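Local coordinates for leucyl aminopeptidase (PDB 5NTD), which probably removes amino-terminal residues, leucine among them, from peptides as a manganese-bound M17 aminopeptidase, and here carries the inhibitor bestatin, at residues G[238-243]-G[268-273]; G[282-287]-G[333-338]. One frame throughout, in Å; residues are numbered along the deposited sequence.

How the interactions relate
Both contacts belong to one mixed sheet of the catalytic domain and illustrate how a sheet changes strand direction as it is built outward. Interaction 1 is an antiparallel pair and interaction 2 a parallel one; their centres lie about 12 Å apart. Strand 268-274 joins them by pairing antiparallel with strand 334-344: Leu272 N lies 2.8 Å from Cys337 O, a probable hydrogen bond, and Thr271 OG1 lies 2.9 Å from Thr338 OG1, another. Leu273 also packs on Ser336. Interaction 2 is nearer the catalytic centre, with the side chain of Val287 about 14 Å from a bound manganese ion. Further along strand 283-291, Lys289 binds manganese, as does Asp294 just past the strand's end.

Interaction 1: G[238-243]-G[268-273]; sequences FDVDVI and RLVTLL
Leu272 touches segment 238-243 through its CB and both methyls. Its CB rests 3.8 Å from Asp239 O, and chi1 of -42° sets CG beside the backbone N, anti to the carbonyl carbon. Both methyls, CD1 and CD2, stand 4.0 Å from CE1 of the Phe238 ring, and CD2 in addition lies alongside Val240, 3.6 Å from its CG2. Val240 CG2 also touches Val270 CG1, the two valines pointing the same way, so Val240, Leu272 and Val270 form a continuous apolar row on one face. Helices 222-236 and 314-328 pack against this side, where the Phe238 ring meets Phe323 edge-to-face.

The two strands make an antiparallel ribbon at the margin of the catalytic-domain sheet, with 268-274 bonded on its other edge to strand 334-344. Three hydrogen-bonded pairs, Asp239 with Leu273, Asp241 with Thr271 and Ile243 with Leu269, alternate with the non-hydrogen-bonded pairs Val240 with Leu272 and Val242 with Val270. The middle pair is the tightest, both Asp241 N to Thr271 O and Thr271 N to Asp241 O measuring 2.7 Å.

On the face carrying Asp241 and Thr271, a water links two side chains and a backbone carbonyl. It donates to Asp241 OD2 at 3.0 Å and to Leu269 O, and accepts from Thr271 OG1, which also bonds Thr338 OG1. Ile243 and Leu269 continue this face, both packing on Tyr253.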
ATOM      1  N   PHE G 238       2.954 -49.737  13.087  1.00 32.50           N
ATOM      2  CA  PHE G 238       2.240 -48.880  14.064  1.00 31.54           C
ATOM      3  C   PHE G 238       0.831 -48.608  13.590  1.00 31.15           C
ATOM      4  O   PHE G 238       0.477 -48.861  12.450  1.00 33.19           O
ATOM      5  CB  PHE G 238       3.015 -47.601  14.412  1.00 32.25           C
ATOM      6  CG  PHE G 238       3.317 -46.710  13.223  1.00 32.87           C
ATOM      7  CD1 PHE G 238       2.320 -45.885  12.679  1.00 33.09           C
ATOM      8  CD2 PHE G 238       4.588 -46.699  12.644  1.00 31.12           C
ATOM      9  CE1 PHE G 238       2.585 -45.084  11.576  1.00 30.97           C
ATOM     10  CE2 PHE G 238       4.847 -45.899  11.541  1.00 30.31           C
ATOM     11  CZ  PHE G 238       3.856 -45.086  11.023  1.00 31.09           C
ATOM     12  N   ASP G 239       0.021 -48.089  14.493  1.00 32.40           N
ATOM     13  CA  ASP G 239      -1.422 -47.879  14.222  1.00 34.41           C
ATOM     14  C   ASP G 239      -1.673 -46.522  13.552  1.00 33.83           C
ATOM     15  O   ASP G 239      -0.979 -45.550  13.803  1.00 32.24           O
ATOM     16  CB  ASP G 239      -2.270 -48.021  15.494  1.00 36.18           C
ATOM     17  CG  ASP G 239      -2.337 -49.476  15.982  1.00 39.73           C
ATOM     18  OD1 ASP G 239      -2.451 -50.404  15.136  1.00 41.41           O
ATOM     19  OD2 ASP G 239      -2.329 -49.687  17.209  1.00 41.41           O
ATOM     20  N   VAL G 240      -2.671 -46.489  12.685  1.00 33.16           N
ATOM     21  CA  VAL G 240      -3.039 -45.261  11.978  1.00 32.73           C
ATOM     22  C   VAL G 240      -4.555 -45.119  11.976  1.00 33.22           C
ATOM     23  O   VAL G 240      -5.283 -46.049  11.644  1.00 33.71           O
ATOM     24  CB  VAL G 240      -2.432 -45.189  10.573  1.00 32.87           C
ATOM     25  CG1 VAL G 240      -2.790 -46.430   9.742  1.00 33.82           C
ATOM     26  CG2 VAL G 240      -2.898 -43.930   9.841  1.00 32.82           C
ATOM     27  N   ASP G 241      -4.996 -43.946  12.395  1.00 32.68           N
ATOM     28  CA  ASP G 241      -6.425 -43.577  12.409  1.00 34.11           C
ATOM     29  C   ASP G 241      -6.602 -42.307  11.532  1.00 35.39           C
ATOM     30  O   ASP G 241      -5.900 -41.330  11.720  1.00 34.92           O
ATOM     31  CB  ASP G 241      -6.893 -43.285  13.829  1.00 34.51           C
ATOM     32  CG  ASP G 241      -8.326 -42.753  13.890  1.00 36.04           C
ATOM     33  OD1 ASP G 241      -9.218 -43.426  13.325  1.00 35.98           O
ATOM     34  OD2 ASP G 241      -8.575 -41.693  14.546  1.00 35.43           O
ATOM     35  N   VAL G 242      -7.544 -42.353  10.622  1.00 33.41           N
ATOM     36  CA  VAL G 242      -7.802 -41.266   9.709  1.00 33.08           C
ATOM     37  C   VAL G 242      -9.242 -40.817   9.814  1.00 33.88           C
ATOM     38  O   VAL G 242     -10.160 -41.591   9.572  1.00 35.98           O
ATOM     39  CB  VAL G 242      -7.556 -41.668   8.246  1.00 33.31           C
ATOM     40  CG1 VAL G 242      -7.866 -40.511   7.302  1.00 34.18           C
ATOM     41  CG2 VAL G 242      -6.116 -42.106   8.045  1.00 32.44           C
ATOM     42  N   ILE G 243      -9.440 -39.546  10.122  1.00 33.13           N
ATOM     43  CA  ILE G 243     -10.764 -38.942  10.034  1.00 32.10           C
ATOM     44  C   ILE G 243     -10.740 -38.002   8.846  1.00 33.45           C
ATOM     45  O   ILE G 243     -10.014 -37.006   8.837  1.00 34.32           O
ATOM     46  CB  ILE G 243     -11.157 -38.208  11.306  1.00 31.66           C
ATOM     47  CG1 ILE G 243     -10.844 -39.091  12.505  1.00 31.05           C
ATOM     48  CG2 ILE G 243     -12.636 -37.860  11.270  1.00 32.01           C
ATOM     49  CD1 ILE G 243     -11.104 -38.423  13.826  1.00 31.28           C
ATOM     50  N   ARG G 268      -7.839 -33.970   6.500  1.00 32.15           N
ATOM     51  CA  ARG G 268      -7.743 -35.193   7.296  1.00 32.20           C
ATOM     52  C   ARG G 268      -7.111 -34.917   8.626  1.00 29.57           C
ATOM     53  O   ARG G 268      -6.117 -34.218   8.704  1.00 29.00           O
ATOM     54  CB  ARG G 268      -6.917 -36.254   6.545  1.00 33.28           C
ATOM     55  CG  ARG G 268      -7.678 -36.894   5.391  1.00 34.08           C
ATOM     56  CD  ARG G 268      -6.777 -37.039   4.201  1.00 33.13           C
ATOM     57  NE  ARG G 268      -7.293 -37.925   3.166  1.00 34.11           N
ATOM     58  CZ  ARG G 268      -7.789 -37.539   1.998  1.00 33.81           C
ATOM     59  NH1 ARG G 268      -7.881 -36.270   1.664  1.00 35.48           N
ATOM     60  NH2 ARG G 268      -8.136 -38.459   1.120  1.00 35.02           N
ATOM     61  N   LEU G 269      -7.679 -35.528   9.639  1.00 28.26           N
ATOM     62  CA  LEU G 269      -7.035 -35.658  10.938  1.00 27.96           C
ATOM     63  C   LEU G 269      -6.477 -37.082  11.023  1.00 28.55           C
ATOM     64  O   LEU G 269      -7.206 -38.058  11.144  1.00 28.95           O
ATOM     65  CB  LEU G 269      -8.010 -35.396  12.051  1.00 27.70           C
ATOM     66  CG  LEU G 269      -7.406 -34.996  13.389  1.00 28.74           C
ATOM     67  CD1 LEU G 269      -6.707 -33.652  13.343  1.00 28.23           C
ATOM     68  CD2 LEU G 269      -8.508 -34.964  14.434  1.00 28.74           C
ATOM     69  N   VAL G 270      -5.161 -37.171  10.964  1.00 28.25           N
ATOM     70  CA  VAL G 270      -4.451 -38.432  10.923  1.00 28.49           C
ATOM     71  C   VAL G 270      -3.693 -38.665  12.232  1.00 30.33           C
ATOM     72  O   VAL G 270      -2.772 -37.919  12.560  1.00 30.31           O
ATOM     73  CB  VAL G 270      -3.469 -38.477   9.775  1.00 27.63           C
ATOM     74  CG1 VAL G 270      -2.730 -39.804   9.733  1.00 27.93           C
ATOM     75  CG2 VAL G 270      -4.177 -38.257   8.461  1.00 27.27           C
ATOM     76  N   THR G 271      -4.069 -39.707  12.961  1.00 29.77           N
ATOM     77  CA  THR G 271      -3.409 -40.016  14.215  1.00 30.97           C
ATOM     78  C   THR G 271      -2.671 -41.346  14.134  1.00 32.68           C
ATOM     79  O   THR G 271      -3.232 -42.372  13.764  1.00 33.53           O
ATOM     80  CB  THR G 271      -4.379 -40.008  15.406  1.00 31.59           C
ATOM     81  OG1 THR G 271      -4.968 -38.697  15.556  1.00 31.02           O
ATOM     82  CG2 THR G 271      -3.658 -40.341  16.696  1.00 32.27           C
ATOM     83  N   LEU G 272      -1.412 -41.302  14.522  1.00 32.20           N
ATOM     84  CA  LEU G 272      -0.526 -42.454  14.540  1.00 32.03           C
ATOM     85  C   LEU G 272      -0.204 -42.819  15.996  1.00 33.22           C
ATOM     86  O   LEU G 272      -0.042 -41.926  16.828  1.00 32.17           O
ATOM     87  CB  LEU G 272       0.779 -42.185  13.794  1.00 31.66           C
ATOM     88  CG  LEU G 272       0.612 -41.427  12.483  1.00 31.50           C
ATOM     89  CD1 LEU G 272       1.975 -41.157  11.863  1.00 32.75           C
ATOM     90  CD2 LEU G 272      -0.241 -42.212  11.518  1.00 30.85           C
ATOM     91  N   LEU G 273      -0.137 -44.127  16.280  1.00 33.46           N
ATOM     92  CA  LEU G 273       0.150 -44.625  17.649  1.00 33.18           C
ATOM     93  C   LEU G 273       1.306 -45.555  17.687  1.00 31.68           C
ATOM     94  O   LEU G 273       1.407 -46.480  16.917  1.00 30.62           O
ATOM     95  CB  LEU G 273      -1.029 -45.342  18.249  1.00 35.71           C
ATOM     96  CG  LEU G 273      -2.256 -44.480  18.514  1.00 39.73           C
ATOM     97  CD1 LEU G 273      -3.465 -45.383  18.801  1.00 39.47           C
ATOM     98  CD2 LEU G 273      -2.002 -43.536  19.696  1.00 40.48           C
TER
HETATM   99  O   HOH W   1      -7.094 -39.105  14.209  1.00 29.79           O

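Interaction 2: G[282-287]-G[333-338]; sequences KKVSLV and VQLSCT
Ser285 OG and Ser336 OG meet at 2.6 Å, a short hydrogen bond between neighbouring strands in which either hydroxyl could be the donor. Ser336 OG sits between its backbone N and carbonyl carbon (chi1 63°), whereas Ser285 OG lies beside its own backbone N (chi1 -72°); these opposite rotations turn the hydroxyls toward each other. Ser336 OG has a second partner, a water 2.7 Å away that also donates to Leu286 O and bonds Thr338 OG1, itself hydrogen-bonded to Thr271 OG1 of the next strand. Leu286 O is thus gripped twice, by this water and by Thr338 N at 2.8 Å.

The backbone bonds follow the parallel pattern: Val284 and Leu286 each use their N-H and C=O to bond the residues before and after their opposite number, and Gln334 N bonds Lys282 O. Val284 N reaches Gln334 O in an almost straight bond, whereas Leu286 N approaches Ser336 O from 36° above the carbonyl plane.

Strands 283-291 and 334-344 are adjacent parallel members of the catalytic-domain sheet, joined by a long connection that includes helix 314-328, a beta-alpha-beta crossover with extra elements inserted. That helix packs on Leu286, Leu335 and Cys337, and helix 511-519 adds Phe518 to the same face. Leu335 CD2 lies alongside Val284, 3.8 Å from its CB, while Val284 CG2 crosses to Val333 CG1 at 3.7 Å. On the serine face helix 374-387 meets Ser285, Val287 and Thr338. Nearer the strand starts, the extended Gln334 runs beside Lys283, its OE1 3.6 Å from Lys283 CD.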
ATOM      1  N   LYS G 282       7.351 -42.122  29.603  1.00 35.52           N
ATOM      2  CA  LYS G 282       6.426 -41.000  29.444  1.00 36.83           C
ATOM      3  C   LYS G 282       5.417 -41.298  28.371  1.00 35.33           C
ATOM      4  O   LYS G 282       5.677 -42.019  27.418  1.00 33.31           O
ATOM      5  CB  LYS G 282       7.197 -39.720  29.014  1.00 40.05           C
ATOM      6  CG  LYS G 282       6.661 -38.396  29.545  1.00 42.97           C
ATOM      7  CD  LYS G 282       6.791 -38.358  31.054  1.00 44.24           C
ATOM      8  CE  LYS G 282       7.574 -37.173  31.541  1.00 46.60           C
ATOM      9  NZ  LYS G 282       7.863 -37.376  32.984  1.00 48.33           N
ATOM     10  N   LYS G 283       4.271 -40.672  28.505  1.00 36.64           N
ATOM     11  CA  LYS G 283       3.269 -40.653  27.413  1.00 37.42           C
ATOM     12  C   LYS G 283       3.211 -39.252  26.793  1.00 36.02           C
ATOM     13  O   LYS G 283       2.885 -38.259  27.469  1.00 33.13           O
ATOM     14  CB  LYS G 283       1.892 -41.058  27.916  1.00 41.51           C
ATOM     15  CG  LYS G 283       1.880 -42.370  28.672  1.00 44.20           C
ATOM     16  CD  LYS G 283       0.446 -42.849  28.883  1.00 49.60           C
ATOM     17  CE  LYS G 283       0.248 -43.638  30.173  1.00 53.84           C
ATOM     18  NZ  LYS G 283      -0.493 -42.783  31.160  1.00 58.19           N
ATOM     19  N   VAL G 284       3.524 -39.192  25.506  1.00 33.73           N
ATOM     20  CA  VAL G 284       3.637 -37.930  24.798  1.00 32.69           C
ATOM     21  C   VAL G 284       2.744 -37.945  23.575  1.00 31.91           C
ATOM     22  O   VAL G 284       2.808 -38.840  22.763  1.00 34.55           O
ATOM     23  CB  VAL G 284       5.083 -37.639  24.361  1.00 32.98           C
ATOM     24  CG1 VAL G 284       5.168 -36.298  23.669  1.00 33.04           C
ATOM     25  CG2 VAL G 284       6.017 -37.645  25.545  1.00 33.35           C
ATOM     26  N   SER G 285       1.943 -36.901  23.448  1.00 32.03           N
ATOM     27  CA  SER G 285       1.114 -36.653  22.248  1.00 30.82           C
ATOM     28  C   SER G 285       1.698 -35.531  21.420  1.00 30.76           C
ATOM     29  O   SER G 285       1.901 -34.412  21.906  1.00 33.42           O
ATOM     30  CB  SER G 285      -0.307 -36.314  22.601  1.00 30.57           C
ATOM     31  OG  SER G 285      -1.002 -37.455  23.073  1.00 30.04           O
ATOM     32  N   LEU G 286       1.981 -35.855  20.176  1.00 29.60           N
ATOM     33  CA  LEU G 286       2.493 -34.900  19.216  1.00 30.15           C
ATOM     34  C   LEU G 286       1.348 -34.432  18.345  1.00 31.22           C
ATOM     35  O   LEU G 286       0.533 -35.235  17.899  1.00 32.04           O
ATOM     36  CB  LEU G 286       3.568 -35.506  18.315  1.00 30.37           C
ATOM     37  CG  LEU G 286       4.734 -36.182  19.037  1.00 31.30           C
ATOM     38  CD1 LEU G 286       5.642 -36.892  18.036  1.00 31.12           C
ATOM     39  CD2 LEU G 286       5.558 -35.174  19.829  1.00 31.62           C
ATOM     40  N   VAL G 287       1.328 -33.134  18.058  1.00 31.29           N
ATOM     41  CA  VAL G 287       0.325 -32.547  17.148  1.00 30.60           C
ATOM     42  C   VAL G 287       1.025 -31.591  16.169  1.00 28.69           C
ATOM     43  O   VAL G 287       1.727 -30.716  16.575  1.00 26.91           O
ATOM     44  CB  VAL G 287      -0.738 -31.780  17.933  1.00 31.42           C
ATOM     45  CG1 VAL G 287      -1.833 -31.282  17.000  1.00 32.87           C
ATOM     46  CG2 VAL G 287      -1.345 -32.674  18.993  1.00 31.38           C
ATOM     47  N   VAL G 333       9.187 -44.354  24.690  1.00 31.20           N
ATOM     48  CA  VAL G 333       8.151 -43.326  24.881  1.00 29.78           C
ATOM     49  C   VAL G 333       6.902 -43.753  24.192  1.00 28.18           C
ATOM     50  O   VAL G 333       6.915 -44.186  23.047  1.00 29.85           O
ATOM     51  CB  VAL G 333       8.560 -41.962  24.272  1.00 29.97           C
ATOM     52  CG1 VAL G 333       7.592 -40.896  24.717  1.00 30.20           C
ATOM     53  CG2 VAL G 333       9.941 -41.557  24.730  1.00 30.18           C
ATOM     54  N   GLN G 334       5.806 -43.653  24.896  1.00 27.73           N
ATOM     55  CA  GLN G 334       4.537 -43.938  24.270  1.00 30.16           C
ATOM     56  C   GLN G 334       4.130 -42.667  23.532  1.00 30.40           C
ATOM     57  O   GLN G 334       4.060 -41.621  24.148  1.00 29.48           O
ATOM     58  CB  GLN G 334       3.462 -44.310  25.292  1.00 31.25           C
ATOM     59  CG  GLN G 334       2.146 -44.684  24.626  1.00 33.79           C
ATOM     60  CD  GLN G 334       1.139 -45.163  25.624  1.00 35.96           C
ATOM     61  OE1 GLN G 334       1.491 -45.548  26.739  1.00 38.89           O
ATOM     62  NE2 GLN G 334      -0.099 -45.250  25.205  1.00 37.20           N
ATOM     63  N   LEU G 335       3.807 -42.811  22.256  1.00 29.89           N
ATOM     64  CA  LEU G 335       3.528 -41.665  21.391  1.00 31.36           C
ATOM     65  C   LEU G 335       2.228 -41.751  20.666  1.00 30.19           C
ATOM     66  O   LEU G 335       1.890 -42.793  20.110  1.00 32.94           O
ATOM     67  CB  LEU G 335       4.607 -41.527  20.298  1.00 31.86           C
ATOM     68  CG  LEU G 335       5.998 -41.084  20.734  1.00 32.56           C
ATOM     69  CD1 LEU G 335       6.928 -41.143  19.540  1.00 32.93           C
ATOM     70  CD2 LEU G 335       5.952 -39.676  21.301  1.00 34.10           C
ATOM     71  N   SER G 336       1.530 -40.629  20.630  1.00 28.79           N
ATOM     72  CA  SER G 336       0.534 -40.363  19.551  1.00 27.94           C
ATOM     73  C   SER G 336       1.112 -39.245  18.694  1.00 26.96           C
ATOM     74  O   SER G 336       1.872 -38.410  19.169  1.00 26.22           O
ATOM     75  CB  SER G 336      -0.828 -39.966  20.083  1.00 27.73           C
ATOM     76  OG  SER G 336      -0.752 -38.749  20.808  1.00 28.96           O
ATOM     77  N   CYS G 337       0.788 -39.294  17.432  1.00 27.23           N
ATOM     78  CA  CYS G 337       1.209 -38.274  16.470  1.00 27.24           C
ATOM     79  C   CYS G 337       0.035 -37.931  15.580  1.00 26.66           C
ATOM     80  O   CYS G 337      -0.408 -38.718  14.757  1.00 25.30           O
ATOM     81  CB  CYS G 337       2.365 -38.757  15.613  1.00 28.01           C
ATOM     82  SG  CYS G 337       2.873 -37.542  14.359  1.00 29.33           S
ATOM     83  N   THR G 338      -0.500 -36.749  15.821  1.00 27.47           N
ATOM     84  CA  THR G 338      -1.716 -36.290  15.132  1.00 27.80           C
ATOM     85  C   THR G 338      -1.320 -35.233  14.092  1.00 28.34           C
ATOM     86  O   THR G 338      -0.803 -34.170  14.417  1.00 28.72           O
ATOM     87  CB  THR G 338      -2.764 -35.775  16.127  1.00 27.44           C
ATOM     88  OG1 THR G 338      -3.215 -36.869  16.946  1.00 27.08           O
ATOM     89  CG2 THR G 338      -3.965 -35.175  15.403  1.00 27.25           C
TER
HETATM   90  O   HOH W   2      -1.335 -36.813  19.009  1.00 38.72           O